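Local structure of hypothetical protein Atu0120 (Agrobacterium tumefaciens, 2I6H) at residues 176-180 against 181-185; 63-66 against 67-71. The protein is of unknown function, an all-helical member of the bacterial DUF924 family that was crystallised with calcium ions. All coordinates share one frame; numbering follows the deposited sequence.

Contact 1: 176-180 against 181-185; sequences FGRFP and HRNGI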
ATOM      1  N   PHE A 176      -3.271 -13.180 -17.837  1.00 17.26           N
ATOM      2  CA  PHE A 176      -4.570 -13.766 -18.195  1.00 17.09           C
ATOM      3  C   PHE A 176      -5.379 -12.977 -19.206  1.00 17.51           C
ATOM      4  O   PHE A 176      -6.405 -13.488 -19.736  1.00 18.27           O
ATOM      5  CB  PHE A 176      -5.409 -13.976 -16.922  1.00 17.06           C
ATOM      6  CG  PHE A 176      -4.773 -14.911 -15.951  1.00 18.62           C
ATOM      7  CD1 PHE A 176      -4.526 -16.249 -16.316  1.00 19.29           C
ATOM      8  CD2 PHE A 176      -4.392 -14.468 -14.674  1.00 19.39           C
ATOM      9  CE1 PHE A 176      -3.917 -17.141 -15.418  1.00 19.01           C
ATOM     10  CE2 PHE A 176      -3.788 -15.358 -13.762  1.00 19.11           C
ATOM     11  CZ  PHE A 176      -3.554 -16.695 -14.138  1.00 20.06           C
ATOM     12  N   GLY A 177      -4.993 -11.723 -19.427  1.00 16.02           N
ATOM     13  CA  GLY A 177      -5.793 -10.780 -20.217  1.00 16.59           C
ATOM     14  C   GLY A 177      -7.028 -10.203 -19.495  1.00 16.55           C
ATOM     15  O   GLY A 177      -7.771  -9.391 -20.060  1.00 17.98           O
ATOM     16  N   ARG A 178      -7.189 -10.556 -18.224  1.00 14.46           N
ATOM     17  CA  ARG A 178      -8.351 -10.157 -17.419  1.00 14.74           C
ATOM     18  C   ARG A 178      -8.117 -10.552 -15.957  1.00 15.08           C
ATOM     19  O   ARG A 178      -7.122 -11.227 -15.632  1.00 15.13           O
ATOM     20  CB  ARG A 178      -9.608 -10.871 -17.963  1.00 15.00           C
ATOM     21  CG  ARG A 178      -9.554 -12.391 -17.813  1.00 14.60           C
ATOM     22  CD  ARG A 178     -10.692 -13.075 -18.610  1.00 14.60           C
ATOM     23  NE  ARG A 178     -10.730 -14.522 -18.370  1.00 16.13           N
ATOM     24  CZ  ARG A 178     -11.658 -15.327 -18.906  1.00 18.60           C
ATOM     25  NH1 ARG A 178     -12.591 -14.840 -19.721  1.00 17.81           N
ATOM     26  NH2 ARG A 178     -11.667 -16.610 -18.612  1.00 18.26           N
ATOM     27  N   PHE A 179      -9.048 -10.166 -15.079  1.00 14.55           N
ATOM     28  CA  PHE A 179      -8.975 -10.519 -13.666  1.00 13.93           C
ATOM     29  C   PHE A 179      -9.846 -11.732 -13.443  1.00 14.36           C
ATOM     30  O   PHE A 179     -11.087 -11.620 -13.475  1.00 14.17           O
ATOM     31  CB  PHE A 179      -9.460  -9.349 -12.806  1.00 13.53           C
ATOM     32  CG  PHE A 179      -8.532  -8.175 -12.847  1.00 12.62           C
ATOM     33  CD1 PHE A 179      -7.298  -8.217 -12.185  1.00 13.10           C
ATOM     34  CD2 PHE A 179      -8.892  -7.030 -13.551  1.00 13.23           C
ATOM     35  CE1 PHE A 179      -6.422  -7.091 -12.250  1.00 13.14           C
ATOM     36  CE2 PHE A 179      -8.043  -5.915 -13.614  1.00 15.84           C
ATOM     37  CZ  PHE A 179      -6.819  -5.943 -12.967  1.00 13.38           C
ATOM     38  N   PRO A 180      -9.220 -12.900 -13.244  1.00 15.68           N
ATOM     39  CA  PRO A 180      -9.984 -14.133 -13.046  1.00 15.69           C
ATOM     40  C   PRO A 180     -10.910 -14.084 -11.862  1.00 15.46           C
ATOM     41  O   PRO A 180     -11.929 -14.787 -11.897  1.00 14.88           O
ATOM     42  CB  PRO A 180      -8.879 -15.187 -12.805  1.00 15.04           C
ATOM     43  CG  PRO A 180      -7.753 -14.667 -13.570  1.00 17.86           C
ATOM     44  CD  PRO A 180      -7.776 -13.187 -13.238  1.00 14.83           C
ATOM     45  N   HIS A 181     -10.590 -13.281 -10.829  1.00 16.31           N
ATOM     46  CA  HIS A 181     -11.508 -13.131  -9.690  0.60 16.83           C
ATOM     47  C   HIS A 181     -12.910 -12.634 -10.107  1.00 16.59           C
ATOM     48  O   HIS A 181     -13.874 -12.828  -9.366  1.00 17.03           O
ATOM     49  CB  HIS A 181     -10.911 -12.233  -8.593  0.60 18.47           C
ATOM     50  CG  HIS A 181      -9.985 -12.953  -7.648  0.60 20.64           C
ATOM     51  ND1 HIS A 181     -10.432 -13.882  -6.724  0.60 24.89           N
ATOM     52  CD2 HIS A 181      -8.641 -12.872  -7.475  0.60 23.41           C
ATOM     53  CE1 HIS A 181      -9.407 -14.337  -6.027  0.60 24.85           C
ATOM     54  NE2 HIS A 181      -8.309 -13.742  -6.461  0.60 25.28           N
ATOM     55  N   ARG A 182     -13.023 -12.001 -11.285  1.00 14.57           N
ATOM     56  CA  ARG A 182     -14.321 -11.469 -11.745  1.00 14.15           C
ATOM     57  C   ARG A 182     -15.180 -12.500 -12.493  1.00 14.16           C
ATOM     58  O   ARG A 182     -16.325 -12.201 -12.847  1.00 13.41           O
ATOM     59  CB  ARG A 182     -14.109 -10.277 -12.678  1.00 14.24           C
ATOM     60  CG  ARG A 182     -13.337  -9.137 -12.027  1.00 12.35           C
ATOM     61  CD  ARG A 182     -13.245  -7.961 -12.998  1.00 11.96           C
ATOM     62  NE  ARG A 182     -12.399  -6.896 -12.466  1.00 11.88           N
ATOM     63  CZ  ARG A 182     -12.233  -5.724 -13.096  1.00 15.26           C
ATOM     64  NH1 ARG A 182     -12.860  -5.502 -14.258  1.00 11.45           N
ATOM     65  NH2 ARG A 182     -11.470  -4.769 -12.569  1.00 17.08           N
ATOM     66  N   ASN A 183     -14.595 -13.654 -12.790  1.00 13.85           N
ATOM     67  CA  ASN A 183     -15.227 -14.642 -13.706  1.00 15.05           C
ATOM     68  C   ASN A 183     -16.603 -15.095 -13.250  1.00 16.16           C
ATOM     69  O   ASN A 183     -17.534 -15.181 -14.071  1.00 16.23           O
ATOM     70  CB  ASN A 183     -14.313 -15.863 -13.920  1.00 14.82           C
ATOM     71  CG  ASN A 183     -13.103 -15.540 -14.729  1.00 16.13           C
ATOM     72  OD1 ASN A 183     -12.967 -14.414 -15.242  1.00 17.78           O
ATOM     73  ND2 ASN A 183     -12.204 -16.523 -14.868  1.00 15.48           N
ATOM     74  N   GLY A 184     -16.754 -15.344 -11.946  1.00 16.39           N
ATOM     75  CA  GLY A 184     -18.046 -15.804 -11.418  1.00 17.82           C
ATOM     76  C   GLY A 184     -19.114 -14.750 -11.622  1.00 17.88           C
ATOM     77  O   GLY A 184     -20.214 -15.025 -12.130  1.00 17.19           O
ATOM     78  N   ILE A 185     -18.787 -13.522 -11.227  1.00 18.97           N
ATOM     79  CA  ILE A 185     -19.740 -12.413 -11.292  1.00 20.42           C
ATOM     80  C   ILE A 185     -20.103 -12.092 -12.761  1.00 20.58           C
ATOM     81  O   ILE A 185     -21.238 -11.696 -13.080  1.00 21.81           O
ATOM     82  CB  ILE A 185     -19.122 -11.141 -10.638  1.00 20.47           C
ATOM     83  CG1 ILE A 185     -19.023 -11.318  -9.127  1.00 21.64           C
ATOM     84  CG2 ILE A 185     -19.946  -9.891 -10.969  1.00 21.81           C
ATOM     85  CD1 ILE A 185     -18.019 -10.329  -8.480  1.00 22.39           C
TER
HETATM   86  O   HOH W   1     -14.112 -16.098 -10.522  1.00 25.49           O
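Arg-182 lies alongside Phe-179, the two side chains pointing the same way, with ring and guanidinium planes 29° apart. Ring atom CD2 of Phe-179 sits over one face of the guanidinium, near its rim, 3.6 Å from Arg-182 CZ. Both residues carry CG anti to the carbonyl carbon (chi1 -59° for Arg-182), and the arginine chain then runs extended from CG to NE, which keeps it beside the ring. At its far end Arg-182 NH2 donates to the carbonyl of His-141.

The backbone beneath closes two successive i to i+3 turns. Arg-182 N reaches Phe-179 O at 2.9 Å, and Asn-183 N reaches Pro-180 O at 3.0 Å; in the second bond the donor stands 58° out of the carbonyl plane. Such overlapping turns bring the chain from the loop after helix 160-176 into the short helix 183-186. Pro-180 O also accepts from a water at 2.9 Å, and that water receives the N-H of Gly-184 at 3.1 Å, bridging the carbonyl to the next turn.

Asn-183 is buried, and its amide is well supplied with partners: OD1 accepts from Arg-188 NE, while ND2 donates to Thr-190 OG1 and Glu-194 OE1. Arg-178 crosses it at about a right angle, with Asn-183 OD1 above one guanidinium face, 3.8 Å from Arg-178 NE. This is packing; the polar bonds of Arg-178 are a hydrogen bond from NH2 to Glu-189 O and a salt bridge from NE to OE2, the other carboxylate oxygen of Glu-194 on helix 192-199.

Contact 2: 63-66 against 67-71; sequences DAHF and AAARR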
ATOM      1  N   ASP A  63     -27.199   9.015  -5.441  1.00 10.33           N
ATOM      2  CA  ASP A  63     -27.818   9.807  -6.531  1.00 10.81           C
ATOM      3  C   ASP A  63     -26.765  10.421  -7.449  1.00 11.27           C
ATOM      4  O   ASP A  63     -26.933  10.430  -8.674  1.00 11.57           O
ATOM      5  CB  ASP A  63     -28.758  10.890  -5.972  1.00 11.78           C
ATOM      6  CG  ASP A  63     -30.048  10.313  -5.445  1.00 16.16           C
ATOM      7  OD1 ASP A  63     -30.349   9.112  -5.725  1.00 14.29           O
ATOM      8  OD2 ASP A  63     -30.761  11.046  -4.725  1.00 20.47           O
ATOM      9  N   ALA A  64     -25.694  10.934  -6.833  1.00 11.06           N
ATOM     10  CA  ALA A  64     -24.582  11.511  -7.575  1.00 10.51           C
ATOM     11  C   ALA A  64     -23.953  10.471  -8.506  1.00 10.20           C
ATOM     12  O   ALA A  64     -23.638  10.799  -9.678  1.00  8.61           O
ATOM     13  CB  ALA A  64     -23.555  12.091  -6.626  1.00 10.23           C
ATOM     14  N   HIS A  65     -23.785   9.230  -8.007  1.00  9.51           N
ATOM     15  CA  HIS A  65     -23.221   8.167  -8.848  1.00  9.33           C
ATOM     16  C   HIS A  65     -24.045   8.034 -10.124  1.00  9.94           C
ATOM     17  O   HIS A  65     -23.481   7.982 -11.251  1.00  9.23           O
ATOM     18  CB  HIS A  65     -23.198   6.792  -8.166  1.00  9.07           C
ATOM     19  CG  HIS A  65     -22.721   5.707  -9.093  1.00  8.98           C
ATOM     20  ND1 HIS A  65     -23.577   4.834  -9.751  1.00 13.31           N
ATOM     21  CD2 HIS A  65     -21.476   5.409  -9.528  1.00  6.44           C
ATOM     22  CE1 HIS A  65     -22.853   4.012 -10.506  1.00  7.20           C
ATOM     23  NE2 HIS A  65     -21.578   4.350 -10.393  1.00 13.35           N
ATOM     24  N   PHE A  66     -25.359   7.923  -9.936  1.00  9.68           N
ATOM     25  CA  PHE A  66     -26.244   7.715 -11.077  1.00 10.26           C
ATOM     26  C   PHE A  66     -26.267   8.889 -12.060  1.00  9.40           C
ATOM     27  O   PHE A  66     -26.277   8.676 -13.281  1.00  9.71           O
ATOM     28  CB  PHE A  66     -27.615   7.211 -10.635  1.00  9.77           C
ATOM     29  CG  PHE A  66     -27.588   5.737 -10.288  1.00  7.91           C
ATOM     30  CD1 PHE A  66     -27.787   4.762 -11.296  1.00 10.05           C
ATOM     31  CD2 PHE A  66     -27.302   5.330  -8.997  1.00  8.20           C
ATOM     32  CE1 PHE A  66     -27.705   3.375 -10.995  1.00 11.54           C
ATOM     33  CE2 PHE A  66     -27.249   3.963  -8.687  1.00 10.73           C
ATOM     34  CZ  PHE A  66     -27.429   2.996  -9.668  1.00 10.09           C
ATOM     35  N   ALA A  67     -26.202  10.101 -11.529  1.00 10.90           N
ATOM     36  CA  ALA A  67     -26.135  11.316 -12.369  1.00  9.94           C
ATOM     37  C   ALA A  67     -24.864  11.267 -13.226  1.00 10.19           C
ATOM     38  O   ALA A  67     -24.894  11.529 -14.431  1.00 10.31           O
ATOM     39  CB  ALA A  67     -26.153  12.598 -11.511  1.00 11.98           C
ATOM     40  N   ALA A  68     -23.742  10.963 -12.595  1.00  9.16           N
ATOM     41  CA  ALA A  68     -22.463  10.842 -13.339  1.00  9.79           C
ATOM     42  C   ALA A  68     -22.583   9.775 -14.441  1.00  9.03           C
ATOM     43  O   ALA A  68     -22.154   9.997 -15.573  1.00  8.49           O
ATOM     44  CB  ALA A  68     -21.334  10.492 -12.389  1.00  9.28           C
ATOM     45  N   ALA A  69     -23.143   8.602 -14.090  1.00  8.96           N
ATOM     46  CA  ALA A  69     -23.325   7.479 -15.032  1.00 10.13           C
ATOM     47  C   ALA A  69     -24.303   7.845 -16.158  1.00  9.68           C
ATOM     48  O   ALA A  69     -24.212   7.285 -17.236  1.00 10.05           O
ATOM     49  CB  ALA A  69     -23.820   6.223 -14.275  1.00  9.33           C
ATOM     50  N   ARG A  70     -25.229   8.779 -15.898  1.00  8.93           N
ATOM     51  CA  ARG A  70     -26.198   9.215 -16.922  1.00  9.96           C
ATOM     52  C   ARG A  70     -25.608  10.325 -17.799  1.00  9.58           C
ATOM     53  O   ARG A  70     -26.294  10.891 -18.665  1.00  9.99           O
ATOM     54  CB  ARG A  70     -27.485   9.738 -16.284  1.00  9.67           C
ATOM     55  CG  ARG A  70     -28.433   8.653 -15.832  1.00 10.93           C
ATOM     56  CD  ARG A  70     -29.831   9.237 -15.533  1.00 10.31           C
ATOM     57  NE  ARG A  70     -29.749  10.378 -14.605  1.00 12.00           N
ATOM     58  CZ  ARG A  70     -29.799  10.290 -13.265  1.00 14.67           C
ATOM     59  NH1 ARG A  70     -29.947   9.111 -12.645  1.00 11.94           N
ATOM     60  NH2 ARG A  70     -29.714  11.407 -12.530  1.00 12.98           N
ATOM     61  N   ARG A  71     -24.344  10.657 -17.551  1.00  9.80           N
ATOM     62  CA  ARG A  71     -23.623  11.713 -18.332  1.00 10.69           C
ATOM     63  C   ARG A  71     -24.219  13.106 -18.079  1.00 11.02           C
ATOM     64  O   ARG A  71     -24.281  13.962 -18.989  1.00 12.97           O
ATOM     65  CB  ARG A  71     -23.562  11.374 -19.858  1.00  9.47           C
ATOM     66  CG  ARG A  71     -22.957   9.974 -20.141  1.00 11.05           C
ATOM     67  CD  ARG A  71     -21.514   9.884 -19.596  1.00 10.22           C
ATOM     68  NE  ARG A  71     -20.643  10.826 -20.293  1.00 11.47           N
ATOM     69  CZ  ARG A  71     -20.020  10.553 -21.452  1.00 15.76           C
ATOM     70  NH1 ARG A  71     -20.146   9.356 -22.022  1.00 14.41           N
ATOM     71  NH2 ARG A  71     -19.271  11.484 -22.055  1.00 16.53           N
TER
HETATM   72  O   HOH W   2     -29.455  10.766  -9.649  1.00 22.40           O
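Phe-66 and Arg-70, one helical turn apart, meet through the backbone end of the phenylalanine: Arg-70 NH1 comes within 3.6 Å of Phe-66 CB, and Phe-66 O lies over one face of the guanidinium, toward its rim. A bend at chi3 (-52°) turns the arginine chain back over the helix and puts the group there.

The tight part is the backbone and its alanines. Three i to i+4 bonds are regular: Ala-67 N to Asp-63 O at 3.0 Å, Ala-68 N to Ala-64 O at 2.9 Å with an N-H...O angle of 171°, and Ala-69 N to His-65 O at 2.9 Å. Small methyls point from this last stretch of helix 51-69 into the fold, Ala-64 and Ala-68 both resting on Leu-89 of helix 80-97, while the buried His-65 ring meets Phe-93 and Phe-98. The fourth bond, Arg-70 N to Phe-66 O, is more bent, at 132°, as the helix ends in a Schellman motif: Arg-71 takes positive phi and its N bonds to Ala-68 O.

On the looser, solvent-facing side, where Asp-63 and Arg-70 are exposed, a water joins the backbone carbonyl of Asp-63 to the guanidinium of Arg-70. Lying at the guanidinium edge, in its plane, it donates to Asp-63 O at 2.7 Å and accepts from Arg-70 NH2 at 3.0 Å. Arg-70 NE makes a salt bridge with Glu-72 OE2. Asp-63 O therefore takes two donors, Ala-67 N and the water, and the arginine's position near the helix C-terminus is consistent with a favourable interaction between its positive charge and the carbonyl end of the helix dipole.

How the contacts relate
Both contacts are local and lie where a helix meets a loop, contact 2 at the C-terminal end of helix 51-69 and contact 1 on the way from helix 160-176 into helix 183-186. Their centres are about 26 Å apart and their nearest atoms about 14 Å, so they do not touch; in sequence contact 2 closes before contact 1 opens. Both belong to the DUF924 region of the chain, and neither is touched by the second chain of the assembly. With the function unknown, neither contact can be tied to an active site. The side chain of Phe-179 in contact 1 is about 13 Å from a bound calcium ion, too far for direct coordination.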